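Local coordinates for SusD family protein (Bacteroides uniformis, PDB 7KV1) that probably binds beta-glucans at the cell surface as a SusD-family glycan-binding protein of a gut bacterium, at residues Leu109-Ile120 with Met158-Tyr169. Sequence-based numbering, arbitrary orientation.
Sequences LGSLWTVDYSGI and MLWHYFGNVPFY
Tyr-117, Leu-159 and Trp-113 bury the most surface where the N-terminal part of helix 110-129 meets the end of helix 138-162 and the chain that leaves it. The Tyr-117 hydroxyl donates to the Pro-167 carbonyl, OH to O 2.5 Å. It lies in the carbonyl plane on a lone pair, with a C=O...donor angle of 129°. Leu-159 covers a face of the same ring, its CD1 sitting over the ring face 3.7 Å from the centroid of Tyr-117, a CH-pi contact. The rim of Tyr-169 runs beside that of Tyr-117 with nearly parallel planes, neither ring over the other. Replacing Tyr-117 by an alanine would probably leave the Pro-167 carbonyl without this donor and open a gap beneath Leu-159. Leu-159 is also a knob in a hole formed by Trp-113, Asp-116, Tyr-117 and Ile-120.

With CG anti to the backbone N (chi1 177°), Trp-113 sends its indole toward Phe-163, Val-166 and Pro-167 of the outgoing chain. Its six-membered ring presents an edge to the face of Phe-163 in a T-shaped stack, planes at 86°. The two ring centroids are 5.2 Å apart. Trp-113 CH2 lies 3.5 Å from Pro-167 CD. Nearer the start of helix 110-129, Leu-112 sets CD2 over the Tyr-162 face, 3.9 Å from the centroid.

The short helical segments run nearly antiparallel, with axes 10.1 Å apart. This near-antiparallel helix pair, with Leu-159 as a knob, extended by a loop that turns back along helix 110-129, is consistent with the TPR-like helical scaffold of SusD proteins.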
# COMPACT_ATOMS: atom_id res chain seq x y z
N LEU A 109 -10.75 11.24 -1.71
CA LEU A 109 -9.99 10.82 -0.50
C LEU A 109 -9.32 12.04 0.16
O LEU A 109 -8.12 12.02 0.40
CB LEU A 109 -9.01 9.74 -0.93
CG LEU A 109 -9.65 8.44 -1.40
CD1 LEU A 109 -8.59 7.44 -1.78
CD2 LEU A 109 -10.55 7.84 -0.32
N GLY A 110 -10.10 13.06 0.50
CA GLY A 110 -9.60 14.30 1.14
C GLY A 110 -8.82 14.03 2.41
O GLY A 110 -7.83 14.73 2.67
N SER A 111 -9.25 13.05 3.21
CA SER A 111 -8.61 12.74 4.51
C SER A 111 -7.16 12.28 4.29
O SER A 111 -6.29 12.63 5.11
CB SER A 111 -9.43 11.72 5.29
OG SER A 111 -9.42 10.51 4.59
N LEU A 112 -6.89 11.57 3.19
CA LEU A 112 -5.53 11.06 2.88
C LEU A 112 -4.61 12.25 2.62
O LEU A 112 -3.46 12.22 3.10
CB LEU A 112 -5.63 10.13 1.66
CG LEU A 112 -4.80 8.87 1.70
CD1 LEU A 112 -5.13 8.06 2.94
CD2 LEU A 112 -5.00 8.05 0.42
N TRP A 113 -5.11 13.28 1.95
CA TRP A 113 -4.39 14.56 1.73
C TRP A 113 -4.03 15.19 3.09
O TRP A 113 -2.85 15.48 3.32
CB TRP A 113 -5.24 15.47 0.85
CG TRP A 113 -4.70 16.85 0.57
CD1 TRP A 113 -4.59 17.89 1.45
CD2 TRP A 113 -4.39 17.39 -0.72
NE1 TRP A 113 -4.21 19.03 0.79
CE2 TRP A 113 -4.05 18.74 -0.54
CE3 TRP A 113 -4.35 16.84 -2.01
CZ2 TRP A 113 -3.67 19.56 -1.59
CZ3 TRP A 113 -3.97 17.65 -3.05
CH2 TRP A 113 -3.64 18.99 -2.84
N THR A 114 -4.99 15.32 4.00
CA THR A 114 -4.76 15.89 5.35
C THR A 114 -3.74 15.02 6.11
O THR A 114 -2.78 15.59 6.64
CB THR A 114 -6.08 16.05 6.11
OG1 THR A 114 -6.90 16.81 5.23
CG2 THR A 114 -5.87 16.77 7.43
N VAL A 115 -3.92 13.70 6.14
CA VAL A 115 -2.96 12.77 6.79
C VAL A 115 -1.55 13.03 6.24
O VAL A 115 -0.61 13.24 7.03
CB VAL A 115 -3.36 11.31 6.54
CG1 VAL A 115 -2.25 10.36 6.96
CG2 VAL A 115 -4.67 10.97 7.24
N ASP A 116 -1.39 12.99 4.92
CA ASP A 116 -0.04 13.08 4.29
C ASP A 116 0.60 14.43 4.61
O ASP A 116 1.78 14.45 5.01
CB ASP A 116 -0.10 12.80 2.79
CG ASP A 116 -0.48 11.37 2.45
OD1 ASP A 116 -0.23 10.45 3.29
OD2 ASP A 116 -1.05 11.19 1.35
N TYR A 117 -0.12 15.55 4.45
CA TYR A 117 0.46 16.89 4.75
C TYR A 117 0.71 17.05 6.25
O TYR A 117 1.62 17.82 6.61
CB TYR A 117 -0.35 18.03 4.10
CG TYR A 117 -0.06 18.15 2.63
CD1 TYR A 117 1.18 18.57 2.17
CD2 TYR A 117 -1.01 17.80 1.68
CE1 TYR A 117 1.46 18.67 0.81
CE2 TYR A 117 -0.76 17.91 0.33
CZ TYR A 117 0.49 18.32 -0.11
OH TYR A 117 0.73 18.40 -1.46
N SER A 118 -0.07 16.42 7.12
CA SER A 118 0.21 16.40 8.57
C SER A 118 1.53 15.67 8.83
O SER A 118 2.38 16.20 9.55
CB SER A 118 -0.93 15.76 9.32
OG SER A 118 -2.10 16.55 9.16
N GLY A 119 1.72 14.50 8.23
CA GLY A 119 3.02 13.81 8.28
C GLY A 119 4.15 14.70 7.79
O GLY A 119 5.21 14.80 8.48
N ILE A 120 3.96 15.32 6.64
CA ILE A 120 5.02 16.17 6.03
C ILE A 120 5.39 17.31 7.00
O ILE A 120 6.58 17.45 7.32
CB ILE A 120 4.60 16.60 4.63
CG1 ILE A 120 4.64 15.41 3.68
CG2 ILE A 120 5.46 17.74 4.14
CD1 ILE A 120 3.65 15.53 2.55
N MET A 158 2.46 8.82 -1.31
CA MET A 158 1.00 8.60 -1.22
C MET A 158 0.25 9.72 -1.96
O MET A 158 -0.58 9.42 -2.83
CB MET A 158 0.55 8.53 0.24
CG MET A 158 -0.81 7.94 0.43
SD MET A 158 -1.16 7.75 2.20
CE MET A 158 0.06 6.53 2.66
N LEU A 159 0.58 10.98 -1.69
CA LEU A 159 -0.02 12.14 -2.39
C LEU A 159 0.15 11.99 -3.90
O LEU A 159 -0.82 12.21 -4.66
CB LEU A 159 0.63 13.44 -1.91
CG LEU A 159 0.26 13.86 -0.50
CD1 LEU A 159 1.23 14.92 0.00
CD2 LEU A 159 -1.19 14.37 -0.44
N TRP A 160 1.38 11.70 -4.32
CA TRP A 160 1.75 11.59 -5.74
C TRP A 160 0.93 10.48 -6.38
O TRP A 160 0.41 10.71 -7.47
CB TRP A 160 3.25 11.30 -5.84
CG TRP A 160 3.77 11.04 -7.21
CD1 TRP A 160 3.76 11.86 -8.30
CD2 TRP A 160 4.49 9.87 -7.62
NE1 TRP A 160 4.36 11.25 -9.37
CE2 TRP A 160 4.83 10.03 -8.98
CE3 TRP A 160 4.80 8.65 -7.00
CZ2 TRP A 160 5.47 9.03 -9.72
CZ3 TRP A 160 5.50 7.70 -7.70
CH2 TRP A 160 5.84 7.89 -9.05
N HIS A 161 0.78 9.33 -5.72
CA HIS A 161 0.05 8.17 -6.30
C HIS A 161 -1.42 8.52 -6.53
O HIS A 161 -1.97 8.11 -7.57
CB HIS A 161 0.17 6.92 -5.40
CG HIS A 161 1.29 5.98 -5.72
ND1 HIS A 161 2.60 6.24 -5.39
CD2 HIS A 161 1.30 4.78 -6.35
CE1 HIS A 161 3.35 5.22 -5.73
NE2 HIS A 161 2.59 4.33 -6.37
N TYR A 162 -2.05 9.19 -5.57
CA TYR A 162 -3.53 9.43 -5.56
C TYR A 162 -3.85 10.71 -6.33
O TYR A 162 -4.69 10.63 -7.27
CB TYR A 162 -4.10 9.43 -4.14
CG TYR A 162 -4.25 8.04 -3.61
CD1 TYR A 162 -5.25 7.20 -4.07
CD2 TYR A 162 -3.32 7.51 -2.74
CE1 TYR A 162 -5.35 5.88 -3.64
CE2 TYR A 162 -3.42 6.21 -2.29
CZ TYR A 162 -4.42 5.39 -2.76
OH TYR A 162 -4.47 4.09 -2.35
N PHE A 163 -3.21 11.84 -5.98
CA PHE A 163 -3.56 13.18 -6.52
C PHE A 163 -2.58 13.65 -7.62
O PHE A 163 -3.00 14.48 -8.47
CB PHE A 163 -3.62 14.21 -5.40
CG PHE A 163 -4.58 13.85 -4.30
CD1 PHE A 163 -5.94 14.09 -4.45
CD2 PHE A 163 -4.13 13.23 -3.15
CE1 PHE A 163 -6.84 13.73 -3.45
CE2 PHE A 163 -5.03 12.89 -2.14
CZ PHE A 163 -6.38 13.10 -2.31
N GLY A 164 -1.33 13.18 -7.61
CA GLY A 164 -0.35 13.55 -8.66
C GLY A 164 0.17 14.98 -8.55
O GLY A 164 1.32 15.17 -8.11
N ASN A 165 -0.66 15.96 -8.88
CA ASN A 165 -0.34 17.40 -9.05
C ASN A 165 -0.56 18.09 -7.71
O ASN A 165 -1.69 18.51 -7.43
CB ASN A 165 -1.16 18.00 -10.21
CG ASN A 165 -1.04 17.20 -11.49
OD1 ASN A 165 0.03 17.14 -12.09
ND2 ASN A 165 -2.14 16.62 -11.94
N VAL A 166 0.45 18.16 -6.86
CA VAL A 166 0.24 18.53 -5.44
C VAL A 166 1.21 19.63 -5.03
O VAL A 166 2.30 19.73 -5.59
CB VAL A 166 0.36 17.31 -4.53
CG1 VAL A 166 -0.70 16.27 -4.86
CG2 VAL A 166 1.77 16.73 -4.57
N PRO A 167 0.82 20.48 -4.06
CA PRO A 167 1.75 21.36 -3.36
C PRO A 167 2.98 20.58 -2.85
O PRO A 167 2.84 19.50 -2.26
CB PRO A 167 0.94 21.91 -2.18
CG PRO A 167 -0.47 21.85 -2.69
CD PRO A 167 -0.54 20.57 -3.51
N PHE A 168 4.15 21.12 -3.13
CA PHE A 168 5.44 20.50 -2.80
C PHE A 168 6.28 21.47 -1.97
O PHE A 168 6.63 22.53 -2.48
CB PHE A 168 6.13 20.04 -4.09
CG PHE A 168 7.23 19.07 -3.75
CD1 PHE A 168 8.49 19.52 -3.42
CD2 PHE A 168 6.94 17.73 -3.58
CE1 PHE A 168 9.48 18.63 -3.05
CE2 PHE A 168 7.93 16.85 -3.20
CZ PHE A 168 9.19 17.31 -2.92
N TYR A 169 6.56 21.12 -0.71
CA TYR A 169 7.44 21.92 0.17
C TYR A 169 8.29 21.01 1.07
O TYR A 169 7.75 20.01 1.63
CB TYR A 169 6.64 22.90 1.03
CG TYR A 169 5.52 22.35 1.87
CD1 TYR A 169 4.30 22.05 1.31
CD2 TYR A 169 5.64 22.27 3.26
CE1 TYR A 169 3.22 21.66 2.09
CE2 TYR A 169 4.58 21.86 4.05
CZ TYR A 169 3.37 21.54 3.46
OH TYR A 169 2.29 21.13 4.21